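Local coordinates for Serine/threonine-protein kinase BRSK1 (Mus musculus, PDB 5IRI) that phosphorylates serine and threonine residues of target proteins, its C-terminal fragment with the kinase-associated KA1 domain probably taking part in auto-inhibition of the kinase, at residues Ser11-Glu15 with Glu16-Leu20; Pro108-Arg111 with Phe112-Val116. All coordinates share one frame; numbering follows the deposited sequence.

Overall arrangement
From the N terminus the chain enters strand 9-12, turns, and runs back as strand 17-22; contact 1 (Ser11-Glu15 with Glu16-Leu20) closes this hairpin at one margin of the antiparallel sheet. Helix 27-40 and strands 44-50, 53-58 and 71-79 follow before strand 98-106 pairs with strand 17-22 and leads into the C-terminal helix 109-124, whose first turns make contact 2 (Pro108-Arg111 with Phe112-Val116). The contacts follow in series, neither nesting nor crossing, with centres about 11 Å apart. They meet where Ile18 lies against Lys113 and Val116, so the helix start is packed onto the hairpin within the KA1 domain.

Contact 1 (Ser11-Glu15 with Glu16-Leu20); sequences SLDKE and EQIFL
Leu12 and Phe19 face each other as an antiparallel hydrogen-bonded pair, and their two backbone bonds hold the hairpin together. Leu12 N donates to Phe19 O at 3.0 Å, and Phe19 N returns a straighter bond to Leu12 O at 2.8 Å, with an N-H...O angle of 169°. The same carbonyl Leu12 O also receives a CA-H...O contact from Ile18 CA at 3.4 Å, and Ile18 CG2 lies 3.7 Å from Leu12 O. Beyond this pair the chain bends through an inverse gamma turn centred on Asp13, closed by a weak bond from Lys14 N to Leu12 O.

On the face carrying Leu12 and Phe19 the side-chain packing is loose. Leu12 CD2 stands 4.2 Å from Phe19 CD1. CG anti to the carbonyl carbon (chi1 -57°) carries the phenyl ring toward the bend, bringing CE1 edge-on to Lys14 CB at 4.1 Å; Thr101 is a further neighbour. Lys14, flexible and charged, suits this solvent side, as Glu15 and Glu16 suit the exposed bend.

The opposite face is closely packed. Branched Ile18 is buried against Lys113 and Gln120 of helix 109-124, and buried Leu20 reaches Gln120 and Leu123. Ser11, short and polar, turns its OG to a hydrogen bond with Gln120 OE1, while Asp13 OD2 has a long, weak ion pair with Lys113 NZ. Apolar packing, one hydroxyl bond and this weak ion pair thus join hairpin to helix, while the Leu12-Phe19 backbone bonds hold the strands in pairing.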
loop_
_atom_site.group_PDB
_atom_site.type_symbol
_atom_site.label_atom_id
_atom_site.label_comp_id
_atom_site.label_asym_id
_atom_site.label_seq_id
_atom_site.Cartn_x
_atom_site.Cartn_y
_atom_site.Cartn_z
ATOM N N SER A 11 -4.551 12.063 2.488
ATOM C CA SER A 11 -4.527 11.024 1.458
ATOM C C SER A 11 -4.567 11.677 0.083
ATOM O O SER A 11 -5.614 12.189 -0.330
ATOM C CB SER A 11 -5.709 10.066 1.626
ATOM O OG SER A 11 -5.755 9.094 0.586
ATOM N N LEU A 12 -3.439 11.626 -0.639
ATOM C CA LEU A 12 -3.288 12.243 -1.958
ATOM C C LEU A 12 -3.228 11.181 -3.057
ATOM O O LEU A 12 -2.225 10.467 -3.180
ATOM C CB LEU A 12 -2.037 13.105 -2.010
ATOM C CG LEU A 12 -1.882 13.562 -3.452
ATOM C CD1 LEU A 12 -3.076 14.438 -3.883
ATOM C CD2 LEU A 12 -0.590 14.301 -3.568
ATOM N N ASP A 13 -4.285 11.116 -3.880
ATOM C CA ASP A 13 -4.384 10.182 -5.012
ATOM C C ASP A 13 -3.795 10.834 -6.261
ATOM O O ASP A 13 -4.498 11.194 -7.206
ATOM C CB ASP A 13 -5.837 9.771 -5.238
ATOM C CG ASP A 13 -6.015 8.687 -6.329
ATOM O OD1 ASP A 13 -5.186 8.563 -7.257
ATOM O OD2 ASP A 13 -7.027 7.954 -6.266
ATOM N N LYS A 14 -2.470 10.974 -6.259
ATOM C CA LYS A 14 -1.758 11.407 -7.458
ATOM C C LYS A 14 -1.809 10.254 -8.465
ATOM O O LYS A 14 -2.483 9.237 -8.268
ATOM C CB LYS A 14 -0.299 11.739 -7.145
ATOM C CG LYS A 14 0.340 12.768 -8.086
ATOM C CD LYS A 14 1.845 12.960 -7.842
ATOM C CE LYS A 14 2.166 14.229 -7.039
ATOM N NZ LYS A 14 3.631 14.602 -7.125
ATOM N N GLU A 15 -1.100 10.388 -9.571
ATOM C CA GLU A 15 -1.267 9.467 -10.683
ATOM C C GLU A 15 -0.216 8.372 -10.583
ATOM O O GLU A 15 0.987 8.661 -10.534
ATOM C CB GLU A 15 -1.188 10.193 -12.030
ATOM C CG GLU A 15 -2.461 10.981 -12.413
ATOM C CD GLU A 15 -2.690 12.270 -11.570
ATOM O OE1 GLU A 15 -1.743 13.100 -11.439
ATOM O OE2 GLU A 15 -3.821 12.446 -11.027
ATOM N N GLU A 16 -0.685 7.115 -10.510
ATOM C CA GLU A 16 0.151 5.919 -10.417
ATOM C C GLU A 16 0.957 5.925 -9.119
ATOM O O GLU A 16 1.706 4.983 -8.835
ATOM C CB GLU A 16 1.063 5.803 -11.648
ATOM C CG GLU A 16 0.401 6.298 -12.946
ATOM C CD GLU A 16 0.288 5.239 -14.029
ATOM O OE1 GLU A 16 1.330 4.844 -14.600
ATOM O OE2 GLU A 16 -0.852 4.801 -14.310
ATOM N N GLN A 17 0.805 6.988 -8.330
ATOM C CA GLN A 17 1.305 7.073 -6.968
ATOM C C GLN A 17 0.200 7.607 -6.068
ATOM O O GLN A 17 -0.507 8.552 -6.429
ATOM C CB GLN A 17 2.537 7.973 -6.872
ATOM C CG GLN A 17 3.852 7.254 -7.115
ATOM C CD GLN A 17 5.079 8.118 -6.813
ATOM O OE1 GLN A 17 5.053 9.339 -6.964
ATOM N NE2 GLN A 17 6.163 7.476 -6.388
ATOM N N ILE A 18 0.045 6.993 -4.902
ATOM C CA ILE A 18 -0.879 7.456 -3.879
ATOM C C ILE A 18 -0.073 7.687 -2.612
ATOM O O ILE A 18 0.782 6.866 -2.264
ATOM C CB ILE A 18 -1.999 6.438 -3.639
ATOM C CG1 ILE A 18 -2.721 6.142 -4.949
ATOM C CG2 ILE A 18 -2.952 6.940 -2.584
ATOM C CD1 ILE A 18 -3.956 5.326 -4.758
ATOM N N PHE A 19 -0.310 8.802 -1.939
ATOM C CA PHE A 19 0.440 9.092 -0.734
ATOM C C PHE A 19 -0.493 9.138 0.460
ATOM O O PHE A 19 -1.673 9.469 0.341
ATOM C CB PHE A 19 1.197 10.401 -0.831
ATOM C CG PHE A 19 2.140 10.468 -1.981
ATOM C CD1 PHE A 19 1.678 10.740 -3.249
ATOM C CD2 PHE A 19 3.487 10.265 -1.806
ATOM C CE1 PHE A 19 2.542 10.807 -4.318
ATOM C CE2 PHE A 19 4.347 10.339 -2.875
ATOM C CZ PHE A 19 3.874 10.610 -4.126
ATOM N N LEU A 20 0.057 8.788 1.610
ATOM C CA LEU A 20 -0.636 8.895 2.882
ATOM C C LEU A 20 0.318 9.568 3.862
ATOM O O LEU A 20 1.445 9.102 4.048
ATOM C CB LEU A 20 -1.073 7.514 3.364
ATOM C CG LEU A 20 -1.813 7.461 4.690
ATOM C CD1 LEU A 20 -2.906 8.508 4.700
ATOM C CD2 LEU A 20 -2.406 6.078 4.899
#

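Contact 2 (Pro108-Arg111 with Phe112-Val116); sequences PSRR and FKRVV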
loop_
_atom_site.group_PDB
_atom_site.type_symbol
_atom_site.label_atom_id
_atom_site.label_comp_id
_atom_site.label_asym_id
_atom_site.label_seq_id
_atom_site.Cartn_x
_atom_site.Cartn_y
_atom_site.Cartn_z
ATOM N N PRO A 108 -3.784 -3.212 -13.323
ATOM C CA PRO A 108 -4.900 -2.289 -13.543
ATOM C C PRO A 108 -4.948 -1.180 -12.504
ATOM O O PRO A 108 -5.020 -1.430 -11.298
ATOM C CB PRO A 108 -6.126 -3.195 -13.452
ATOM C CG PRO A 108 -5.669 -4.345 -12.651
ATOM C CD PRO A 108 -4.254 -4.570 -13.021
ATOM N N SER A 109 -4.939 0.055 -13.005
ATOM C CA SER A 109 -4.960 1.243 -12.161
ATOM C C SER A 109 -6.118 1.223 -11.163
ATOM O O SER A 109 -5.955 1.590 -9.995
ATOM C CB SER A 109 -5.033 2.471 -13.062
ATOM O OG SER A 109 -4.621 3.627 -12.379
ATOM N N ARG A 110 -7.293 0.776 -11.590
ATOM C CA ARG A 110 -8.457 0.889 -10.720
ATOM C C ARG A 110 -8.383 -0.083 -9.546
ATOM O O ARG A 110 -8.691 0.287 -8.405
ATOM C CB ARG A 110 -9.741 0.695 -11.529
ATOM C CG ARG A 110 -10.122 1.943 -12.333
ATOM C CD ARG A 110 -10.112 3.197 -11.439
ATOM N NE ARG A 110 -10.286 4.461 -12.162
ATOM C CZ ARG A 110 -9.308 5.334 -12.404
ATOM N NH1 ARG A 110 -8.066 5.085 -11.994
ATOM N NH2 ARG A 110 -9.568 6.462 -13.060
ATOM N N ARG A 111 -7.992 -1.339 -9.789
ATOM C CA ARG A 111 -7.886 -2.224 -8.637
ATOM C C ARG A 111 -6.688 -1.874 -7.771
ATOM O O ARG A 111 -6.632 -2.287 -6.612
ATOM C CB ARG A 111 -7.827 -3.687 -9.053
ATOM C CG ARG A 111 -8.391 -4.559 -7.956
ATOM C CD ARG A 111 -8.957 -5.868 -8.460
ATOM N NE ARG A 111 -10.051 -5.718 -9.408
ATOM C CZ ARG A 111 -10.727 -6.744 -9.918
ATOM N NH1 ARG A 111 -10.419 -7.989 -9.558
ATOM N NH2 ARG A 111 -11.714 -6.524 -10.783
ATOM N N PHE A 112 -5.745 -1.100 -8.303
ATOM C CA PHE A 112 -4.688 -0.552 -7.470
ATOM C C PHE A 112 -5.259 0.314 -6.361
ATOM O O PHE A 112 -4.891 0.147 -5.193
ATOM C CB PHE A 112 -3.718 0.236 -8.344
ATOM C CG PHE A 112 -2.642 0.946 -7.587
ATOM C CD1 PHE A 112 -1.865 0.283 -6.669
ATOM C CD2 PHE A 112 -2.382 2.283 -7.821
ATOM C CE1 PHE A 112 -0.866 0.953 -5.981
ATOM C CE2 PHE A 112 -1.381 2.948 -7.145
ATOM C CZ PHE A 112 -0.630 2.288 -6.226
ATOM N N LYS A 113 -6.194 1.216 -6.705
ATOM C CA LYS A 113 -6.772 2.133 -5.721
ATOM C C LYS A 113 -7.554 1.399 -4.635
ATOM O O LYS A 113 -7.478 1.782 -3.465
ATOM C CB LYS A 113 -7.661 3.167 -6.413
ATOM C CG LYS A 113 -7.309 4.627 -6.074
ATOM C CD LYS A 113 -8.366 5.320 -5.182
ATOM C CE LYS A 113 -7.750 6.133 -4.016
ATOM N NZ LYS A 113 -8.774 6.609 -3.026
ATOM N N ARG A 114 -8.301 0.341 -4.988
ATOM C CA ARG A 114 -9.071 -0.395 -3.977
ATOM C C ARG A 114 -8.163 -1.108 -2.979
ATOM O O ARG A 114 -8.460 -1.150 -1.780
ATOM C CB ARG A 114 -9.991 -1.438 -4.623
ATOM C CG ARG A 114 -10.925 -0.960 -5.714
ATOM C CD ARG A 114 -11.846 0.146 -5.236
ATOM N NE ARG A 114 -11.488 1.402 -5.882
ATOM C CZ ARG A 114 -11.848 1.726 -7.119
ATOM N NH1 ARG A 114 -11.467 2.886 -7.647
ATOM N NH2 ARG A 114 -12.588 0.886 -7.831
ATOM N N VAL A 115 -7.094 -1.738 -3.468
ATOM C CA VAL A 115 -6.121 -2.360 -2.577
ATOM C C VAL A 115 -5.501 -1.314 -1.666
ATOM O O VAL A 115 -5.401 -1.500 -0.447
ATOM C CB VAL A 115 -5.041 -3.085 -3.392
ATOM C CG1 VAL A 115 -4.025 -3.688 -2.461
ATOM C CG2 VAL A 115 -5.661 -4.141 -4.277
ATOM N N VAL A 116 -5.073 -0.194 -2.250
ATOM C CA VAL A 116 -4.431 0.845 -1.458
ATOM C C VAL A 116 -5.403 1.400 -0.432
ATOM O O VAL A 116 -5.036 1.662 0.722
ATOM C CB VAL A 116 -3.877 1.942 -2.377
ATOM C CG1 VAL A 116 -3.471 3.148 -1.576
ATOM C CG2 VAL A 116 -2.692 1.414 -3.124
#
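Arg114 folds back along the helix over Arg110, one turn earlier, and its path shows how an exposed arginine can lie against the backbone. CB passes 4.0 Å from Arg111 O; chi1 of -53° keeps CG beside the backbone N, and CG comes 3.7 Å from Arg110 O. Bends at chi2 and chi3 then lay the guanidinium flat above that oxygen, which sits over the centre of one face, 3.7 Å from CZ. At the tip NH1 approaches Arg110 CD at 4.0 Å, while NE has a long, weak ion pair with Glu117. The two guanidinium planes stand 48° apart; crossing rather than stacking, these long, charged side chains suit the outer side of the helix.

Beneath them the first turns are wound by backbone bonds. Pro108 takes the N-cap position, a place where a proline's missing N-H costs no helical bond; Pro108 O accepts a bond from Phe112 N at 3.1 Å, in the carbonyl plane. Arg110 O receives weak bonds from both Lys113 N and Arg114 N, whereas Val115 N reaches Arg111 O by a nearly straight bond (170°). Lys113, flexible enough to lie along the surface, carries its NZ to a salt bridge with Glu117.

The inner side is apolar. Phe112 spreads its bulky, flat ring over the face of the sheet, touching Ile18 of strand 17-22, Phe102 and Leu104 of strand 98-106, and Val71 of strand 71-79. Compact, branched Val115 and Val116 continue this surface, Val115 against Phe73 and Ile41, Val116 against Ile18 and Phe102, seating the beginning of helix 109-124 across three neighbouring strands.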